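Local atomic coordinates of peptidase S8 and S53, subtilisin, kexin, sedolisin (Mycobacterium smegmatis, PDB entry 4KG7), a protein that probably acts as a subtilisin-like serine endopeptidase, the mycosin MycP3 of the mycobacterial type VII (ESX-3) secretion system. Residues Ala158-Val166 with Val194-Ala202; Val181-Gln192 with Val246-Trp255. All blocks are in the same frame, centred on the assembly; numbering follows the deposited sequence.

Contact 1: Ala158-Val166 with Val194-Ala202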
ATOM      1  N   ALA A 158      -1.540  -4.804 -14.196  1.00 11.09           N
ATOM      2  CA  ALA A 158      -2.163  -3.476 -14.338  1.00 10.60           C
ATOM      3  C   ALA A 158      -3.640  -3.629 -14.672  1.00 10.41           C
ATOM      4  O   ALA A 158      -4.463  -2.788 -14.307  1.00 10.44           O
ATOM      5  CB  ALA A 158      -1.464  -2.661 -15.409  1.00 11.11           C
ATOM      6  N   GLU A 159      -3.964  -4.663 -15.439  1.00 10.48           N
ATOM      7  CA  GLU A 159      -5.321  -4.858 -15.939  1.00 10.58           C
ATOM      8  C   GLU A 159      -6.235  -5.172 -14.764  1.00  9.76           C
ATOM      9  O   GLU A 159      -7.324  -4.616 -14.659  1.00  9.99           O
ATOM     10  CB  GLU A 159      -5.335  -5.962 -17.002  1.00 11.38           C
ATOM     11  CG  GLU A 159      -6.645  -6.113 -17.775  1.00 12.19           C
ATOM     12  CD  GLU A 159      -7.748  -6.845 -17.005  1.00 12.07           C
ATOM     13  OE1 GLU A 159      -7.462  -7.762 -16.214  1.00 12.32           O
ATOM     14  OE2 GLU A 159      -8.927  -6.514 -17.259  1.00 13.18           O
ATOM     15  N   THR A 160      -5.811  -6.037 -13.850  1.00  9.01           N
ATOM     16  CA  THR A 160      -6.636  -6.311 -12.681  1.00  8.46           C
ATOM     17  C   THR A 160      -6.587  -5.168 -11.674  1.00  7.81           C
ATOM     18  O   THR A 160      -7.603  -4.888 -11.018  1.00  7.65           O
ATOM     19  CB  THR A 160      -6.235  -7.605 -11.971  1.00  8.48           C
ATOM     20  OG1 THR A 160      -4.853  -7.529 -11.609  1.00  8.45           O
ATOM     21  CG2 THR A 160      -6.477  -8.798 -12.862  1.00  9.03           C
ATOM     22  N   LEU A 161      -5.440  -4.486 -11.566  1.00  7.34           N
ATOM     23  CA  LEU A 161      -5.342  -3.418 -10.600  1.00  6.90           C
ATOM     24  C   LEU A 161      -6.377  -2.318 -10.942  1.00  6.70           C
ATOM     25  O   LEU A 161      -7.070  -1.781 -10.053  1.00  6.53           O
ATOM     26  CB  LEU A 161      -3.948  -2.798 -10.573  1.00  6.91           C
ATOM     27  CG  LEU A 161      -3.811  -1.631  -9.586  1.00  6.69           C
ATOM     28  CD1 LEU A 161      -4.181  -2.050  -8.192  1.00  6.58           C
ATOM     29  CD2 LEU A 161      -2.382  -1.081  -9.619  1.00  6.78           C
ATOM     30  N   ALA A 162      -6.489  -1.998 -12.235  1.00  6.92           N
ATOM     31  CA  ALA A 162      -7.398  -0.921 -12.641  1.00  6.88           C
ATOM     32  C   ALA A 162      -8.835  -1.289 -12.300  1.00  6.82           C
ATOM     33  O   ALA A 162      -9.605  -0.449 -11.813  1.00  6.75           O
ATOM     34  CB  ALA A 162      -7.276  -0.662 -14.115  1.00  7.26           C
ATOM     35  N   ARG A 163      -9.217  -2.535 -12.584  1.00  6.97           N
ATOM     36  CA  ARG A 163     -10.561  -2.965 -12.235  1.00  7.01           C
ATOM     37  C   ARG A 163     -10.771  -2.927 -10.724  1.00  6.58           C
ATOM     38  O   ARG A 163     -11.841  -2.529 -10.237  1.00  6.65           O
ATOM     39  CB  ARG A 163     -10.845  -4.354 -12.791  1.00  7.33           C
ATOM     40  CG  ARG A 163     -10.978  -4.354 -14.307  1.00  7.85           C
ATOM     41  CD  ARG A 163     -11.529  -5.692 -14.789  1.00  8.37           C
ATOM     42  NE  ARG A 163     -10.523  -6.744 -14.850  1.00  8.56           N
ATOM     43  CZ  ARG A 163     -10.664  -8.012 -14.463  1.00  8.80           C
ATOM     44  NH1 ARG A 163     -11.732  -8.461 -13.817  1.00  8.93           N
ATOM     45  NH2 ARG A 163      -9.676  -8.854 -14.697  1.00  9.13           N
ATOM     46  N   ALA A 164      -9.773  -3.387  -9.978  1.00  6.28           N
ATOM     47  CA  ALA A 164      -9.899  -3.447  -8.513  1.00  5.96           C
ATOM     48  C   ALA A 164     -10.056  -2.071  -7.899  1.00  5.81           C
ATOM     49  O   ALA A 164     -10.746  -1.909  -6.897  1.00  5.59           O
ATOM     50  CB  ALA A 164      -8.700  -4.157  -7.915  1.00  5.84           C
ATOM     51  N   VAL A 165      -9.388  -1.095  -8.476  1.00  5.87           N
ATOM     52  CA  VAL A 165      -9.478   0.280  -7.997  1.00  5.85           C
ATOM     53  C   VAL A 165     -10.886   0.828  -8.186  1.00  6.04           C
ATOM     54  O   VAL A 165     -11.443   1.422  -7.285  1.00  6.08           O
ATOM     55  CB  VAL A 165      -8.400   1.168  -8.670  1.00  5.96           C
ATOM     56  CG1 VAL A 165      -8.716   2.655  -8.554  1.00  6.04           C
ATOM     57  CG2 VAL A 165      -7.006   0.838  -8.143  1.00  5.85           C
ATOM     58  N   VAL A 166     -11.453   0.619  -9.371  1.00  6.28           N
ATOM     59  CA  VAL A 166     -12.828   0.997  -9.630  1.00  6.54           C
ATOM     60  C   VAL A 166     -13.766   0.267  -8.678  1.00  6.61           C
ATOM     61  O   VAL A 166     -14.681   0.871  -8.128  1.00  6.72           O
ATOM     62  CB  VAL A 166     -13.201   0.710 -11.077  1.00  6.88           C
ATOM     63  CG1 VAL A 166     -14.702   0.886 -11.259  1.00  7.24           C
ATOM     64  CG2 VAL A 166     -12.402   1.633 -11.977  1.00  6.97           C
ATOM     65  N   VAL A 194      -5.720   3.006 -19.219  1.00 11.55           N
ATOM     66  CA  VAL A 194      -6.867   2.445 -18.493  1.00 10.70           C
ATOM     67  C   VAL A 194      -6.648   2.538 -16.981  1.00  9.69           C
ATOM     68  O   VAL A 194      -7.544   2.881 -16.216  1.00  9.47           O
ATOM     69  CB  VAL A 194      -7.207   1.011 -18.955  1.00 10.99           C
ATOM     70  CG1 VAL A 194      -8.326   0.420 -18.101  1.00 10.69           C
ATOM     71  CG2 VAL A 194      -7.630   1.049 -20.409  1.00 11.58           C
ATOM     72  N   LEU A 195      -5.446   2.199 -16.540  1.00  9.10           N
ATOM     73  CA  LEU A 195      -5.113   2.325 -15.117  1.00  8.35           C
ATOM     74  C   LEU A 195      -5.173   3.784 -14.668  1.00  8.11           C
ATOM     75  O   LEU A 195      -5.727   4.102 -13.601  1.00  7.54           O
ATOM     76  CB  LEU A 195      -3.713   1.720 -14.839  1.00  8.38           C
ATOM     77  CG  LEU A 195      -3.210   1.814 -13.383  1.00  8.04           C
ATOM     78  CD1 LEU A 195      -4.145   1.134 -12.373  1.00  7.71           C
ATOM     79  CD2 LEU A 195      -1.814   1.230 -13.276  1.00  8.30           C
ATOM     80  N   GLY A 196      -4.577   4.668 -15.454  1.00  8.38           N
ATOM     81  CA  GLY A 196      -4.693   6.083 -15.169  1.00  8.33           C
ATOM     82  C   GLY A 196      -6.139   6.531 -15.041  1.00  8.21           C
ATOM     83  O   GLY A 196      -6.501   7.244 -14.109  1.00  8.04           O
ATOM     84  N   ALA A 197      -6.981   6.085 -15.960  1.00  8.44           N
ATOM     85  CA  ALA A 197      -8.401   6.442 -15.933  1.00  8.52           C
ATOM     86  C   ALA A 197      -9.072   5.945 -14.653  1.00  8.10           C
ATOM     87  O   ALA A 197      -9.898   6.639 -14.056  1.00  8.17           O
ATOM     88  CB  ALA A 197      -9.125   5.905 -17.148  1.00  8.95           C
ATOM     89  N   ALA A 198      -8.776   4.709 -14.290  1.00  7.76           N
ATOM     90  CA  ALA A 198      -9.305   4.133 -13.054  1.00  7.46           C
ATOM     91  C   ALA A 198      -8.900   4.922 -11.813  1.00  7.18           C
ATOM     92  O   ALA A 198      -9.718   5.202 -10.916  1.00  6.91           O
ATOM     93  CB  ALA A 198      -8.852   2.692 -12.949  1.00  7.35           C
ATOM     94  N   LEU A 199      -7.612   5.246 -11.718  1.00  7.13           N
ATOM     95  CA  LEU A 199      -7.110   6.003 -10.564  1.00  7.05           C
ATOM     96  C   LEU A 199      -7.705   7.392 -10.483  1.00  7.39           C
ATOM     97  O   LEU A 199      -8.053   7.842  -9.408  1.00  7.31           O
ATOM     98  CB  LEU A 199      -5.590   6.087 -10.613  1.00  7.08           C
ATOM     99  CG  LEU A 199      -4.856   4.732 -10.511  1.00  6.84           C
ATOM    100  CD1 LEU A 199      -3.434   4.899 -10.987  1.00  7.07           C
ATOM    101  CD2 LEU A 199      -4.899   4.131  -9.102  1.00  6.44           C
ATOM    102  N   ARG A 200      -7.835   8.057 -11.624  1.00  7.94           N
ATOM    103  CA  ARG A 200      -8.501   9.345 -11.678  1.00  8.52           C
ATOM    104  C   ARG A 200      -9.963   9.273 -11.262  1.00  8.39           C
ATOM    105  O   ARG A 200     -10.443  10.125 -10.534  1.00  8.26           O
ATOM    106  CB  ARG A 200      -8.374   9.956 -13.074  1.00  9.58           C
ATOM    107  CG  ARG A 200      -8.962  11.348 -13.183  1.00 10.52           C
ATOM    108  CD  ARG A 200      -8.773  11.936 -14.562  1.00 11.58           C
ATOM    109  NE  ARG A 200      -9.552  13.156 -14.774  1.00 12.84           N
ATOM    110  CZ  ARG A 200     -10.845  13.182 -15.104  1.00 13.65           C
ATOM    111  NH1 ARG A 200     -11.571  12.072 -15.201  1.00 13.89           N
ATOM    112  NH2 ARG A 200     -11.448  14.344 -15.302  1.00 14.52           N
ATOM    113  N   TYR A 201     -10.683   8.270 -11.749  1.00  8.23           N
ATOM    114  CA  TYR A 201     -12.077   8.044 -11.344  1.00  8.28           C
ATOM    115  C   TYR A 201     -12.223   7.892  -9.842  1.00  8.01           C
ATOM    116  O   TYR A 201     -13.047   8.541  -9.182  1.00  8.09           O
ATOM    117  CB  TYR A 201     -12.616   6.821 -12.067  1.00  8.37           C
ATOM    118  CG  TYR A 201     -13.973   6.347 -11.604  1.00  8.44           C
ATOM    119  CD1 TYR A 201     -15.114   7.028 -11.952  1.00  8.85           C
ATOM    120  CD2 TYR A 201     -14.092   5.242 -10.780  1.00  8.19           C
ATOM    121  CE1 TYR A 201     -16.353   6.601 -11.521  1.00  8.98           C
ATOM    122  CE2 TYR A 201     -15.325   4.773 -10.357  1.00  8.34           C
ATOM    123  CZ  TYR A 201     -16.461   5.480 -10.713  1.00  8.78           C
ATOM    124  OH  TYR A 201     -17.711   5.079 -10.341  1.00  9.53           O
ATOM    125  N   ALA A 202     -11.370   7.051  -9.271  1.00  7.63           N
ATOM    126  CA  ALA A 202     -11.440   6.775  -7.846  1.00  7.50           C
ATOM    127  C   ALA A 202     -11.034   7.992  -7.026  1.00  7.77           C
ATOM    128  O   ALA A 202     -11.636   8.261  -6.003  1.00  7.65           O
ATOM    129  CB  ALA A 202     -10.580   5.568  -7.477  1.00  7.21           C
TER
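Ala-162 and Ala-198 meet where helices 158-166 and 194-202 run side by side. Their axes come within 8.5 Å and point the same way, at 17° to each other. The contact across the helices is apolar. Small residues let the backbones close in: Ala-162 CB lies 3.8 Å from Leu-195 CA, and Ala-198 CB sits 3.4 Å from Ala-162 O.

Branched side chains fill the flanks. Leu-195 CD1 lies 3.9 Å from Leu-161 CG. Val-165 splits its two methyls: CG1 rests 3.6 Å from Ala-202 CB, while CG2 meets Leu-199 CD2 at 4.0 Å. Val-166 also divides its branches. With CG1 anti to the backbone N (chi1 170°), that methyl approaches Tyr-201 CE2, and CG2 packs on Ala-198 CB. The Tyr-201 hydroxyl is hydrogen-bonded to Asp-170.

Charged groups stay off this interface. Arg-163 NH2 forms a salt bridge to Glu-159 OE1 at 2.9 Å; OE1 lies in the guanidinium plane and uses its syn lone pair.

Val-165 also touches Ile-72 and Ile-178, and Ala-202 touches Ile-176 and Ile-210, all on strands of the central parallel sheet. This is the helix layer against the parallel sheet expected of the alpha/beta subtilisin fold.

Contact 2: Val181-Gln192 with Val246-Trp255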
ATOM      1  N   VAL A 181       3.514  -3.666  -5.398  1.00  8.53           N
ATOM      2  CA  VAL A 181       4.234  -2.819  -6.350  1.00  8.75           C
ATOM      3  C   VAL A 181       4.596  -3.643  -7.578  1.00  9.34           C
ATOM      4  O   VAL A 181       5.053  -4.789  -7.460  1.00  9.81           O
ATOM      5  CB  VAL A 181       5.569  -2.327  -5.732  1.00  8.91           C
ATOM      6  CG1 VAL A 181       6.395  -1.497  -6.699  1.00  9.37           C
ATOM      7  CG2 VAL A 181       5.305  -1.541  -4.464  1.00  8.53           C
ATOM      8  N   THR A 182       4.438  -3.043  -8.748  1.00  9.58           N
ATOM      9  CA  THR A 182       4.988  -3.548  -9.987  1.00 10.27           C
ATOM     10  C   THR A 182       5.921  -2.495 -10.571  1.00 10.61           C
ATOM     11  O   THR A 182       5.570  -1.317 -10.601  1.00 10.20           O
ATOM     12  CB  THR A 182       3.867  -3.862 -10.999  1.00 10.75           C
ATOM     13  OG1 THR A 182       2.997  -4.838 -10.408  1.00 11.41           O
ATOM     14  CG2 THR A 182       4.428  -4.360 -12.331  1.00 11.60           C
ATOM     15  N   CYS A 183       7.095  -2.909 -11.045  1.00 11.35           N
ATOM     16  CA  CYS A 183       8.015  -1.989 -11.676  1.00 12.16           C
ATOM     17  C   CYS A 183       8.259  -2.416 -13.100  1.00 13.06           C
ATOM     18  O   CYS A 183       8.211  -3.615 -13.403  1.00 13.11           O
ATOM     19  CB  CYS A 183       9.346  -1.928 -10.941  1.00 12.59           C
ATOM     20  SG  CYS A 183       9.222  -1.085  -9.322  1.00 12.77           S
ATOM     21  N   LEU A 184       8.459  -1.431 -13.976  1.00 14.00           N
ATOM     22  CA  LEU A 184       8.862  -1.690 -15.354  1.00 15.71           C
ATOM     23  C   LEU A 184      10.020  -0.797 -15.728  1.00 16.21           C
ATOM     24  O   LEU A 184      10.118   0.331 -15.271  1.00 15.38           O
ATOM     25  CB  LEU A 184       7.710  -1.405 -16.316  1.00 16.68           C
ATOM     26  CG  LEU A 184       6.717  -2.560 -16.498  1.00 17.42           C
ATOM     27  CD1 LEU A 184       5.608  -2.118 -17.431  1.00 17.82           C
ATOM     28  CD2 LEU A 184       7.405  -3.798 -17.042  1.00 18.28           C
ATOM     29  N   PRO A 185      10.910  -1.290 -16.584  1.00 17.74           N
ATOM     30  CA  PRO A 185      11.939  -0.384 -17.028  1.00 18.68           C
ATOM     31  C   PRO A 185      11.309   0.750 -17.848  1.00 19.56           C
ATOM     32  O   PRO A 185      10.292   0.551 -18.524  1.00 18.68           O
ATOM     33  CB  PRO A 185      12.857  -1.279 -17.883  1.00 19.75           C
ATOM     34  CG  PRO A 185      12.023  -2.436 -18.258  1.00 19.86           C
ATOM     35  CD  PRO A 185      11.054  -2.645 -17.146  1.00 18.48           C
ATOM     36  N   ALA A 186      11.909   1.931 -17.768  1.00 20.99           N
ATOM     37  CA  ALA A 186      11.374   3.126 -18.404  1.00 22.95           C
ATOM     38  C   ALA A 186      11.295   2.948 -19.915  1.00 26.34           C
ATOM     39  O   ALA A 186      10.292   3.318 -20.512  1.00 27.54           O
ATOM     40  CB  ALA A 186      12.208   4.345 -18.042  1.00 23.40           C
ATOM     41  N   ASP A 187      12.310   2.330 -20.512  1.00 29.90           N
ATOM     42  CA  ASP A 187      12.295   2.053 -21.959  1.00 34.81           C
ATOM     43  C   ASP A 187      11.238   1.023 -22.402  1.00 37.08           C
ATOM     44  O   ASP A 187      11.008   0.863 -23.603  1.00 38.94           O
ATOM     45  CB  ASP A 187      13.699   1.664 -22.475  1.00 36.94           C
ATOM     46  CG  ASP A 187      14.178   0.297 -21.977  1.00 37.87           C
ATOM     47  OD1 ASP A 187      13.541  -0.304 -21.093  1.00 38.14           O
ATOM     48  OD2 ASP A 187      15.222  -0.182 -22.483  1.00 40.83           O
ATOM     49  N   ARG A 188      10.603   0.333 -21.448  1.00 39.19           N
ATOM     50  CA  ARG A 188       9.534  -0.628 -21.752  1.00 42.31           C
ATOM     51  C   ARG A 188       8.305  -0.438 -20.861  1.00 41.96           C
ATOM     52  O   ARG A 188       7.734  -1.415 -20.374  1.00 43.52           O
ATOM     53  CB  ARG A 188      10.042  -2.070 -21.628  1.00 45.13           C
ATOM     54  CG  ARG A 188      11.204  -2.404 -22.554  1.00 48.59           C
ATOM     55  CD  ARG A 188      11.941  -3.657 -22.115  1.00 51.81           C
ATOM     56  NE  ARG A 188      13.250  -3.756 -22.766  1.00 56.29           N
ATOM     57  CZ  ARG A 188      13.458  -4.160 -24.022  1.00 58.79           C
ATOM     58  NH1 ARG A 188      12.445  -4.524 -24.810  1.00 59.62           N
ATOM     59  NH2 ARG A 188      14.701  -4.203 -24.501  1.00 60.76           N
ATOM     60  N   THR A 189       7.900   0.813 -20.641  1.00 42.63           N
ATOM     61  CA  THR A 189       6.592   1.089 -20.032  1.00 42.20           C
ATOM     62  C   THR A 189       5.559   1.377 -21.125  1.00 42.98           C
ATOM     63  O   THR A 189       5.675   2.359 -21.872  1.00 46.74           O
ATOM     64  CB  THR A 189       6.616   2.260 -19.030  1.00 41.14           C
ATOM     65  OG1 THR A 189       6.974   3.472 -19.702  1.00 44.56           O
ATOM     66  CG2 THR A 189       7.596   1.989 -17.920  1.00 40.15           C
ATOM     67  N   ILE A 190       4.553   0.508 -21.196  1.00 40.72           N
ATOM     68  CA  ILE A 190       3.512   0.570 -22.216  1.00 39.27           C
ATOM     69  C   ILE A 190       2.407   1.487 -21.699  1.00 35.28           C
ATOM     70  O   ILE A 190       2.355   1.804 -20.517  1.00 34.84           O
ATOM     71  CB  ILE A 190       2.938  -0.845 -22.525  1.00 40.54           C
ATOM     72  CG1 ILE A 190       4.071  -1.863 -22.755  1.00 42.20           C
ATOM     73  CG2 ILE A 190       2.021  -0.826 -23.747  1.00 41.76           C
ATOM     74  CD1 ILE A 190       5.109  -1.426 -23.770  1.00 42.76           C
ATOM     75  N   ASP A 191       1.552   1.925 -22.606  1.00 31.75           N
ATOM     76  CA  ASP A 191       0.355   2.676 -22.269  1.00 27.73           C
ATOM     77  C   ASP A 191      -0.366   2.142 -21.042  1.00 23.35           C
ATOM     78  O   ASP A 191      -0.732   0.976 -20.975  1.00 23.26           O
ATOM     79  CB  ASP A 191      -0.615   2.654 -23.440  1.00 28.96           C
ATOM     80  CG  ASP A 191      -1.855   3.454 -23.155  1.00 29.72           C
ATOM     81  OD1 ASP A 191      -1.784   4.701 -23.262  1.00 32.17           O
ATOM     82  OD2 ASP A 191      -2.875   2.836 -22.795  1.00 28.40           O
ATOM     83  N   GLN A 192      -0.561   3.013 -20.066  1.00 19.31           N
ATOM     84  CA  GLN A 192      -1.354   2.691 -18.892  1.00 16.64           C
ATOM     85  C   GLN A 192      -2.579   3.571 -18.830  1.00 14.54           C
ATOM     86  O   GLN A 192      -3.060   3.915 -17.729  1.00 13.25           O
ATOM     87  CB  GLN A 192      -0.544   2.905 -17.627  1.00 16.55           C
ATOM     88  CG  GLN A 192       0.668   2.008 -17.530  1.00 16.97           C
ATOM     89  CD  GLN A 192       1.438   2.234 -16.259  1.00 17.05           C
ATOM     90  OE1 GLN A 192       0.931   2.808 -15.297  1.00 15.45           O
ATOM     91  NE2 GLN A 192       2.690   1.760 -16.241  1.00 17.77           N
ATOM     92  N   VAL A 246      14.384   9.010 -14.798  1.00 11.93           N
ATOM     93  CA  VAL A 246      13.808   7.746 -14.325  1.00 11.40           C
ATOM     94  C   VAL A 246      14.178   6.582 -15.233  1.00 11.73           C
ATOM     95  O   VAL A 246      14.059   6.692 -16.454  1.00 12.40           O
ATOM     96  CB  VAL A 246      12.280   7.853 -14.203  1.00 10.98           C
ATOM     97  CG1 VAL A 246      11.639   6.490 -14.019  1.00 10.72           C
ATOM     98  CG2 VAL A 246      11.963   8.743 -13.012  1.00 10.54           C
ATOM     99  N   THR A 247      14.634   5.486 -14.623  1.00 11.53           N
ATOM    100  CA  THR A 247      14.931   4.250 -15.336  1.00 11.84           C
ATOM    101  C   THR A 247      13.991   3.108 -14.935  1.00 11.33           C
ATOM    102  O   THR A 247      13.882   2.129 -15.682  1.00 11.59           O
ATOM    103  CB  THR A 247      16.379   3.793 -15.087  1.00 12.38           C
ATOM    104  OG1 THR A 247      16.581   3.527 -13.682  1.00 12.44           O
ATOM    105  CG2 THR A 247      17.372   4.812 -15.559  1.00 12.98           C
ATOM    106  N   SER A 248      13.365   3.217 -13.755  1.00 10.55           N
ATOM    107  CA  SER A 248      12.519   2.151 -13.219  1.00 10.17           C
ATOM    108  C   SER A 248      11.237   2.784 -12.726  1.00  9.77           C
ATOM    109  O   SER A 248      11.274   3.617 -11.816  1.00  9.56           O
ATOM    110  CB  SER A 248      13.246   1.490 -12.051  1.00  9.93           C
ATOM    111  OG  SER A 248      12.509   0.422 -11.484  1.00  9.72           O
ATOM    112  N   VAL A 249      10.135   2.418 -13.361  1.00  9.70           N
ATOM    113  CA  VAL A 249       8.820   3.013 -13.089  1.00  9.41           C
ATOM    114  C   VAL A 249       8.089   2.179 -12.054  1.00  8.99           C
ATOM    115  O   VAL A 249       7.876   0.997 -12.265  1.00  9.71           O
ATOM    116  CB  VAL A 249       7.976   3.106 -14.367  1.00  9.70           C
ATOM    117  CG1 VAL A 249       6.571   3.615 -14.083  1.00  9.42           C
ATOM    118  CG2 VAL A 249       8.669   4.013 -15.384  1.00 10.35           C
ATOM    119  N   SER A 250       7.712   2.813 -10.955  1.00  8.40           N
ATOM    120  CA  SER A 250       6.957   2.137  -9.908  1.00  7.96           C
ATOM    121  C   SER A 250       5.465   2.405 -10.098  1.00  7.70           C
ATOM    122  O   SER A 250       5.046   3.551 -10.167  1.00  7.71           O
ATOM    123  CB  SER A 250       7.396   2.647  -8.548  1.00  7.69           C
ATOM    124  OG  SER A 250       6.642   2.060  -7.507  1.00  7.38           O
ATOM    125  N   ILE A 251       4.699   1.332 -10.218  1.00  7.70           N
ATOM    126  CA  ILE A 251       3.280   1.348 -10.578  1.00  7.76           C
ATOM    127  C   ILE A 251       2.466   0.844  -9.381  1.00  7.24           C
ATOM    128  O   ILE A 251       2.729  -0.240  -8.846  1.00  7.22           O
ATOM    129  CB  ILE A 251       3.040   0.455 -11.815  1.00  8.43           C
ATOM    130  CG1 ILE A 251       3.942   0.860 -12.999  1.00  9.06           C
ATOM    131  CG2 ILE A 251       1.598   0.507 -12.250  1.00  8.53           C
ATOM    132  CD1 ILE A 251       4.241  -0.270 -13.951  1.00  9.74           C
ATOM    133  N   PRO A 252       1.400   1.573  -8.985  1.00  6.84           N
ATOM    134  CA  PRO A 252       0.844   2.787  -9.572  1.00  6.89           C
ATOM    135  C   PRO A 252       1.387   4.127  -9.039  1.00  6.73           C
ATOM    136  O   PRO A 252       0.844   5.184  -9.370  1.00  6.75           O
ATOM    137  CB  PRO A 252      -0.636   2.635  -9.222  1.00  6.83           C
ATOM    138  CG  PRO A 252      -0.590   2.081  -7.834  1.00  6.58           C
ATOM    139  CD  PRO A 252       0.553   1.091  -7.874  1.00  6.69           C
ATOM    140  N   SER A 253       2.453   4.098  -8.244  1.00  6.63           N
ATOM    141  CA  SER A 253       3.015   5.337  -7.666  1.00  6.64           C
ATOM    142  C   SER A 253       3.250   6.456  -8.652  1.00  7.17           C
ATOM    143  O   SER A 253       3.076   7.628  -8.312  1.00  7.05           O
ATOM    144  CB  SER A 253       4.335   5.065  -6.933  1.00  6.54           C
ATOM    145  OG  SER A 253       4.109   4.495  -5.665  1.00  6.29           O
ATOM    146  N   TRP A 254       3.681   6.135  -9.865  1.00  7.67           N
ATOM    147  CA  TRP A 254       4.016   7.216 -10.793  1.00  8.53           C
ATOM    148  C   TRP A 254       2.805   8.001 -11.268  1.00  8.39           C
ATOM    149  O   TRP A 254       2.963   9.073 -11.819  1.00  8.64           O
ATOM    150  CB  TRP A 254       4.889   6.724 -11.925  1.00  9.42           C
ATOM    151  CG  TRP A 254       4.175   6.038 -13.019  1.00 10.31           C
ATOM    152  CD1 TRP A 254       3.174   5.119 -12.925  1.00 10.48           C
ATOM    153  CD2 TRP A 254       4.446   6.211 -14.400  1.00 11.25           C
ATOM    154  NE1 TRP A 254       2.797   4.709 -14.186  1.00 11.21           N
ATOM    155  CE2 TRP A 254       3.571   5.358 -15.108  1.00 11.79           C
ATOM    156  CE3 TRP A 254       5.357   6.994 -15.115  1.00 11.91           C
ATOM    157  CZ2 TRP A 254       3.574   5.274 -16.502  1.00 12.43           C
ATOM    158  CZ3 TRP A 254       5.361   6.923 -16.507  1.00 12.68           C
ATOM    159  CH2 TRP A 254       4.470   6.063 -17.188  1.00 13.09           C
ATOM    160  N   TRP A 255       1.599   7.502 -10.977  1.00  8.05           N
ATOM    161  CA  TRP A 255       0.362   8.188 -11.360  1.00  8.17           C
ATOM    162  C   TRP A 255       0.021   9.340 -10.420  1.00  8.26           C
ATOM    163  O   TRP A 255      -1.070   9.417  -9.869  1.00  8.32           O
ATOM    164  CB  TRP A 255      -0.808   7.179 -11.511  1.00  8.02           C
ATOM    165  CG  TRP A 255      -0.855   6.574 -12.861  1.00  8.29           C
ATOM    166  CD1 TRP A 255      -0.508   5.298 -13.233  1.00  8.29           C
ATOM    167  CD2 TRP A 255      -1.249   7.240 -14.049  1.00  8.70           C
ATOM    168  NE1 TRP A 255      -0.697   5.137 -14.587  1.00  8.75           N
ATOM    169  CE2 TRP A 255      -1.152   6.318 -15.113  1.00  8.97           C
ATOM    170  CE3 TRP A 255      -1.718   8.527 -14.311  1.00  8.97           C
ATOM    171  CZ2 TRP A 255      -1.462   6.670 -16.423  1.00  9.55           C
ATOM    172  CZ3 TRP A 255      -2.037   8.872 -15.612  1.00  9.58           C
ATOM    173  CH2 TRP A 255      -1.909   7.952 -16.646  1.00  9.83           C
TER
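Gln-192 has CG anti to its carbonyl carbon (chi1 -63°) and an extended chain beyond, which carries its amide to the indoles of Trp-254 and Trp-255. In Trp-254, CG lies between the backbone N and the carbonyl carbon, which turns that ring back toward it. Gln-192 OE1 accepts from Trp-254 NE1 at 2.9 Å and from Trp-255 NE1, also at 2.9 Å. The Trp-254 bond is the straighter, 163° at the hydrogen against 139°. OE1 lies in the Trp-254 ring plane. Trp-254 NE1 stands above the carbonyl plane, off the lone pairs, while Trp-255 NE1 is only tilted from it; both come from one face of the amide. The amide nitrogen NE2 of Gln-192 lies 3.4 Å from Ile-251 CD1.

Strands 182-185 and 248-251 pair antiparallel. Thr-182 with Ile-251 and Leu-184 with Val-249 are the hydrogen-bonded pairs. Ala-186 N extends the pairing to Thr-247 O at 2.9 Å. Between Thr-182 and Leu-184, Cys-183 CA makes a CA-H...O contact with Val-249 O at 3.0 Å.

Val-249 CG1 sits 3.4 Å above the Trp-254 ring, over its centre. Val-249 CG2 is pressed against Thr-189 CG2 at 3.4 Å, a tight carbon pair. On the other face of the strands, Cys-183 SG is disulfide-bonded to Cys-227.

Main-chain bonds thus set the register of the two strands. The two indole N-H groups grip one oxygen and should restrict rotation of the Gln-192 amide.

Contacts 1 and 2 have centres 15 Å apart but touch directly. Their segments alternate along the chain, and Gln-192 of contact 2 stands at the N-cap position of helix 193-205, which supplies half of contact 1. Leu-195 CD2 lies 3.6 Å from Ile-251 CG2. Trp-255 packs along the same helix, with CZ2 3.5 Å from Gly-196 CA and CB 3.5 Å from Leu-199 CD1. Helix 150-170 also reaches both contacts: Leu-161 touches Pro-252. The predicted charge-relay residues lie close by. The side chain of Val-181 is about 6 Å from that of Ser-319, and that of Leu-161 about 9 Å from that of Asp-73.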